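Local coordinates for protein beta-lactamase II (Erythrobacter litoralis, PDB 6V72) that probably hydrolyses beta-lactam antibiotics to substituted beta-amino acids, as a zinc-dependent class B metallo-beta-lactamase of the periplasm, at residues M105-P119 against V131-G143. Numbering follows the deposited sequence.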
loop_
_atom_site.group_PDB
_atom_site.type_symbol
_atom_site.label_atom_id
_atom_site.label_comp_id
_atom_site.label_asym_id
_atom_site.label_seq_id
_atom_site.Cartn_x
_atom_site.Cartn_y
_atom_site.Cartn_z
HETATM N N MSE A 105 -11.633 12.443 18.012
HETATM C CA MSE A 105 -11.249 13.660 18.739
HETATM C C MSE A 105 -12.392 14.416 19.386
HETATM O O MSE A 105 -12.244 14.909 20.501
HETATM C CB MSE A 105 -10.461 14.641 17.867
HETATM C CG MSE A 105 -9.037 14.207 17.694
HETATM SE SE MSE A 105 -7.967 14.739 19.258
HETATM C CE MSE A 105 -8.980 16.188 19.805
ATOM N N ALA A 106 -13.522 14.513 18.685
ATOM C CA ALA A 106 -14.692 15.181 19.252
ATOM C C ALA A 106 -15.142 14.509 20.540
ATOM O O ALA A 106 -15.580 15.185 21.487
ATOM C CB ALA A 106 -15.829 15.199 18.230
ATOM N N ALA A 107 -15.061 13.177 20.590
ATOM C CA ALA A 107 -15.428 12.464 21.809
ATOM C C ALA A 107 -14.511 12.855 22.958
ATOM O O ALA A 107 -14.967 13.051 24.083
ATOM C CB ALA A 107 -15.380 10.948 21.578
ATOM N N LEU A 108 -13.208 12.987 22.694
ATOM C CA LEU A 108 -12.317 13.375 23.778
ATOM C C LEU A 108 -12.633 14.779 24.272
ATOM O O LEU A 108 -12.626 15.041 25.480
ATOM C CB LEU A 108 -10.865 13.282 23.315
ATOM C CG LEU A 108 -10.414 11.905 22.855
ATOM C CD1 LEU A 108 -8.940 11.975 22.481
ATOM C CD2 LEU A 108 -10.661 10.880 23.965
ATOM N N HIS A 109 -12.914 15.696 23.357
ATOM C CA HIS A 109 -13.203 17.053 23.800
ATOM C C HIS A 109 -14.544 17.143 24.506
ATOM O O HIS A 109 -14.679 17.902 25.471
ATOM C CB HIS A 109 -13.135 17.989 22.617
ATOM C CG HIS A 109 -11.743 18.145 22.101
ATOM N ND1 HIS A 109 -11.464 18.702 20.878
ATOM C CD2 HIS A 109 -10.548 17.802 22.646
ATOM C CE1 HIS A 109 -10.158 18.734 20.699
ATOM N NE2 HIS A 109 -9.576 18.188 21.755
ATOM N N GLY A 110 -15.524 16.353 24.067
ATOM C CA GLY A 110 -16.775 16.300 24.800
ATOM C C GLY A 110 -16.590 15.832 26.228
ATOM O O GLY A 110 -17.366 16.202 27.113
ATOM N N ALA A 111 -15.569 15.010 26.473
ATOM C CA ALA A 111 -15.230 14.532 27.804
ATOM C C ALA A 111 -14.229 15.432 28.524
ATOM O O ALA A 111 -13.708 15.037 29.574
ATOM C CB ALA A 111 -14.677 13.104 27.730
ATOM N N ASN A 112 -13.939 16.615 27.973
ATOM C CA ASN A 112 -13.031 17.588 28.593
ATOM C C ASN A 112 -11.640 17.012 28.805
ATOM O O ASN A 112 -10.977 17.311 29.796
ATOM C CB ASN A 112 -13.589 18.104 29.920
ATOM C CG ASN A 112 -14.593 19.221 29.734
ATOM O OD1 ASN A 112 -15.047 19.487 28.621
ATOM N ND2 ASN A 112 -14.943 19.888 30.831
ATOM N N ILE A 113 -11.198 16.165 27.888
ATOM C CA ILE A 113 -9.870 15.576 27.972
ATOM C C ILE A 113 -8.874 16.450 27.222
ATOM O O ILE A 113 -9.113 16.829 26.075
ATOM C CB ILE A 113 -9.879 14.149 27.411
ATOM C CG1 ILE A 113 -10.742 13.258 28.307
ATOM C CG2 ILE A 113 -8.456 13.598 27.312
ATOM C CD1 ILE A 113 -11.119 11.919 27.664
ATOM N N ALA A 114 -7.751 16.766 27.883
ATOM C CA ALA A 114 -6.678 17.543 27.274
ATOM C C ALA A 114 -5.960 16.693 26.234
ATOM O O ALA A 114 -5.349 15.681 26.575
ATOM C CB ALA A 114 -5.680 17.995 28.339
ATOM N N THR A 115 -5.980 17.138 24.992
ATOM C CA THR A 115 -5.480 16.369 23.864
ATOM C C THR A 115 -4.200 16.995 23.330
ATOM O O THR A 115 -4.091 18.221 23.262
ATOM C CB THR A 115 -6.535 16.330 22.771
ATOM O OG1 THR A 115 -7.009 17.673 22.551
ATOM C CG2 THR A 115 -7.705 15.466 23.230
ATOM N N TRP A 116 -3.247 16.144 22.949
ATOM C CA TRP A 116 -1.904 16.546 22.554
ATOM C C TRP A 116 -1.556 15.951 21.202
ATOM O O TRP A 116 -1.888 14.795 20.930
ATOM C CB TRP A 116 -0.872 16.055 23.602
ATOM C CG TRP A 116 -0.983 16.794 24.885
ATOM C CD1 TRP A 116 -1.813 16.509 25.931
ATOM C CD2 TRP A 116 -0.277 17.982 25.237
ATOM N NE1 TRP A 116 -1.647 17.442 26.927
ATOM C CE2 TRP A 116 -0.712 18.361 26.526
ATOM C CE3 TRP A 116 0.687 18.765 24.588
ATOM C CZ2 TRP A 116 -0.215 19.481 27.180
ATOM C CZ3 TRP A 116 1.175 19.875 25.239
ATOM C CH2 TRP A 116 0.724 20.227 26.523
ATOM N N ALA A 117 -0.858 16.728 20.369
ATOM C CA ALA A 117 -0.401 16.238 19.077
ATOM C C ALA A 117 0.859 16.981 18.669
ATOM O O ALA A 117 1.158 18.061 19.189
ATOM C CB ALA A 117 -1.453 16.404 17.975
ATOM N N HIS A 118 1.592 16.382 17.716
ATOM C CA HIS A 118 2.664 17.100 17.043
ATOM C C HIS A 118 2.134 18.440 16.523
ATOM O O HIS A 118 1.018 18.492 15.990
ATOM C CB HIS A 118 3.200 16.247 15.888
ATOM C CG HIS A 118 4.452 16.791 15.274
ATOM N ND1 HIS A 118 4.469 17.931 14.494
ATOM C CD2 HIS A 118 5.739 16.360 15.345
ATOM C CE1 HIS A 118 5.712 18.178 14.118
ATOM N NE2 HIS A 118 6.498 17.238 14.613
ATOM N N PRO A 119 2.905 19.537 16.629
ATOM C CA PRO A 119 2.358 20.857 16.253
ATOM C C PRO A 119 1.955 20.973 14.802
ATOM O O PRO A 119 1.113 21.825 14.475
ATOM C CB PRO A 119 3.503 21.836 16.571
ATOM C CG PRO A 119 4.692 21.001 16.828
ATOM C CD PRO A 119 4.226 19.649 17.261
ATOM N N VAL A 131 -10.730 17.673 13.516
ATOM C CA VAL A 131 -10.583 18.489 14.718
ATOM C C VAL A 131 -9.196 18.341 15.328
ATOM O O VAL A 131 -8.799 17.246 15.742
ATOM C CB VAL A 131 -11.643 18.146 15.768
ATOM C CG1 VAL A 131 -11.723 19.264 16.788
ATOM C CG2 VAL A 131 -12.998 17.922 15.107
ATOM N N PRO A 132 -8.462 19.446 15.407
ATOM C CA PRO A 132 -7.102 19.380 15.947
ATOM C C PRO A 132 -7.107 19.122 17.443
ATOM O O PRO A 132 -8.064 19.443 18.155
ATOM C CB PRO A 132 -6.530 20.765 15.630
ATOM C CG PRO A 132 -7.728 21.661 15.646
ATOM C CD PRO A 132 -8.886 20.832 15.129
ATOM N N ALA A 133 -6.026 18.516 17.914
ATOM C CA ALA A 133 -5.803 18.460 19.346
ATOM C C ALA A 133 -5.643 19.876 19.882
ATOM O O ALA A 133 -5.199 20.791 19.179
ATOM C CB ALA A 133 -4.558 17.628 19.687
ATOM N N ARG A 134 -6.009 20.052 21.143
ATOM C CA ARG A 134 -5.950 21.382 21.732
ATOM C C ARG A 134 -4.511 21.830 21.957
ATOM O O ARG A 134 -4.199 23.021 21.803
ATOM C CB ARG A 134 -6.744 21.392 23.040
ATOM C CG ARG A 134 -8.255 21.174 22.832
ATOM C CD ARG A 134 -9.049 21.688 24.011
ATOM N NE ARG A 134 -10.448 21.259 23.995
ATOM C CZ ARG A 134 -11.370 21.729 23.163
ATOM N NH1 ARG A 134 -11.049 22.636 22.251
ATOM N NH2 ARG A 134 -12.620 21.291 23.248
ATOM N N ASN A 135 -3.614 20.902 22.257
ATOM C CA ASN A 135 -2.291 21.255 22.739
ATOM C C ASN A 135 -1.227 20.736 21.786
ATOM O O ASN A 135 -1.261 19.572 21.383
ATOM C CB ASN A 135 -2.075 20.669 24.126
ATOM C CG ASN A 135 -3.099 21.162 25.111
ATOM O OD1 ASN A 135 -3.048 22.319 25.535
ATOM N ND2 ASN A 135 -4.027 20.290 25.487
ATOM N N ALA A 136 -0.269 21.587 21.460
ATOM C CA ALA A 136 0.844 21.229 20.592
ATOM C C ALA A 136 2.054 20.826 21.428
ATOM O O ALA A 136 2.522 21.605 22.269
ATOM C CB ALA A 136 1.215 22.416 19.707
ATOM N N ILE A 137 2.586 19.628 21.156
ATOM C CA ILE A 137 3.772 19.152 21.867
ATOM C C ILE A 137 4.976 20.014 21.510
ATOM O O ILE A 137 5.206 20.342 20.336
ATOM C CB ILE A 137 4.037 17.680 21.511
ATOM C CG1 ILE A 137 2.857 16.790 21.900
ATOM C CG2 ILE A 137 5.348 17.174 22.125
ATOM C CD1 ILE A 137 2.886 15.401 21.182
ATOM N N THR A 138 5.773 20.352 22.516
ATOM C CA THR A 138 7.091 20.937 22.279
ATOM C C THR A 138 8.112 19.810 22.185
ATOM O O THR A 138 8.340 19.091 23.168
ATOM C CB THR A 138 7.478 21.923 23.382
ATOM O OG1 THR A 138 7.471 21.250 24.653
ATOM C CG2 THR A 138 6.491 23.060 23.422
ATOM N N PHE A 139 8.749 19.677 21.013
ATOM C CA PHE A 139 9.780 18.673 20.792
ATOM C C PHE A 139 11.139 19.355 20.738
ATOM O O PHE A 139 11.288 20.408 20.107
ATOM C CB PHE A 139 9.561 17.903 19.488
ATOM C CG PHE A 139 8.501 16.837 19.574
ATOM C CD1 PHE A 139 8.698 15.714 20.357
ATOM C CD2 PHE A 139 7.300 16.962 18.878
ATOM C CE1 PHE A 139 7.746 14.722 20.452
ATOM C CE2 PHE A 139 6.322 15.965 18.958
ATOM C CZ PHE A 139 6.546 14.832 19.748
ATOM N N ASP A 140 12.122 18.760 21.407
ATOM C CA ASP A 140 13.466 19.294 21.258
ATOM C C ASP A 140 14.089 18.783 19.959
ATOM O O ASP A 140 13.504 17.984 19.223
ATOM C CB ASP A 140 14.331 19.020 22.512
ATOM C CG ASP A 140 14.822 17.581 22.661
ATOM O OD1 ASP A 140 14.880 16.808 21.690
ATOM O OD2 ASP A 140 15.203 17.241 23.818
ATOM N N ALA A 141 15.282 19.294 19.661
ATOM C CA ALA A 141 15.903 19.042 18.372
ATOM C C ALA A 141 16.350 17.599 18.217
ATOM O O ALA A 141 16.623 17.167 17.092
ATOM C CB ALA A 141 17.086 19.987 18.192
ATOM N N ASN A 142 16.397 16.837 19.308
ATOM C CA ASN A 142 16.709 15.415 19.251
ATOM C C ASN A 142 15.468 14.550 19.131
ATOM O O ASN A 142 15.586 13.322 19.026
ATOM C CB ASN A 142 17.503 15.018 20.489
ATOM C CG ASN A 142 18.866 15.645 20.510
ATOM O OD1 ASN A 142 19.339 16.081 21.552
ATOM N ND2 ASN A 142 19.501 15.708 19.349
ATOM N N GLY A 143 14.291 15.161 19.109
ATOM C CA GLY A 143 13.048 14.452 18.936
ATOM C C GLY A 143 12.291 14.165 20.215
ATOM O O GLY A 143 11.199 13.594 20.141
#
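Parallel pairing of strand 114-117 with strand 135-139, near one margin of the larger sheet of the metallo-beta-lactamase fold, brings W116 beside N135 and A117 beside A136. A117 N donates to N135 O (3.0 Å), and I137 N donates to A117 O (2.9 Å). T115 O takes two donors from one residue: N135 N and, from above the carbonyl plane at 3.0 Å, N135 ND2. The second of these bonds tethers the side-chain amide of N135, and N135 CB sits over the six-membered ring of W116, 3.3 Å from the centroid, in a CH-pi contact. Helix 147-153, which carries the calcium ligands E148 and Q151, also packs against W116. Ahead of the pairing, residues 131-134 pass over helix 105-110, where the selenomethionine M105 places CE 3.8 Å from P132 O. The R134 chain is extended from CG to NE and turns at its end (chi4 -73°), so that its guanidinium lies flat on the H109 imidazole, centres 3.8 Å apart and planes 22° apart. T115 OG1 ties helix, strand and loop together: it is hydrogen-bonded to H109 NE2 in the plane of the imidazole, and accepts a hydrogen bond from R134 N at 2.9 Å, with an N-H...O angle of 173°.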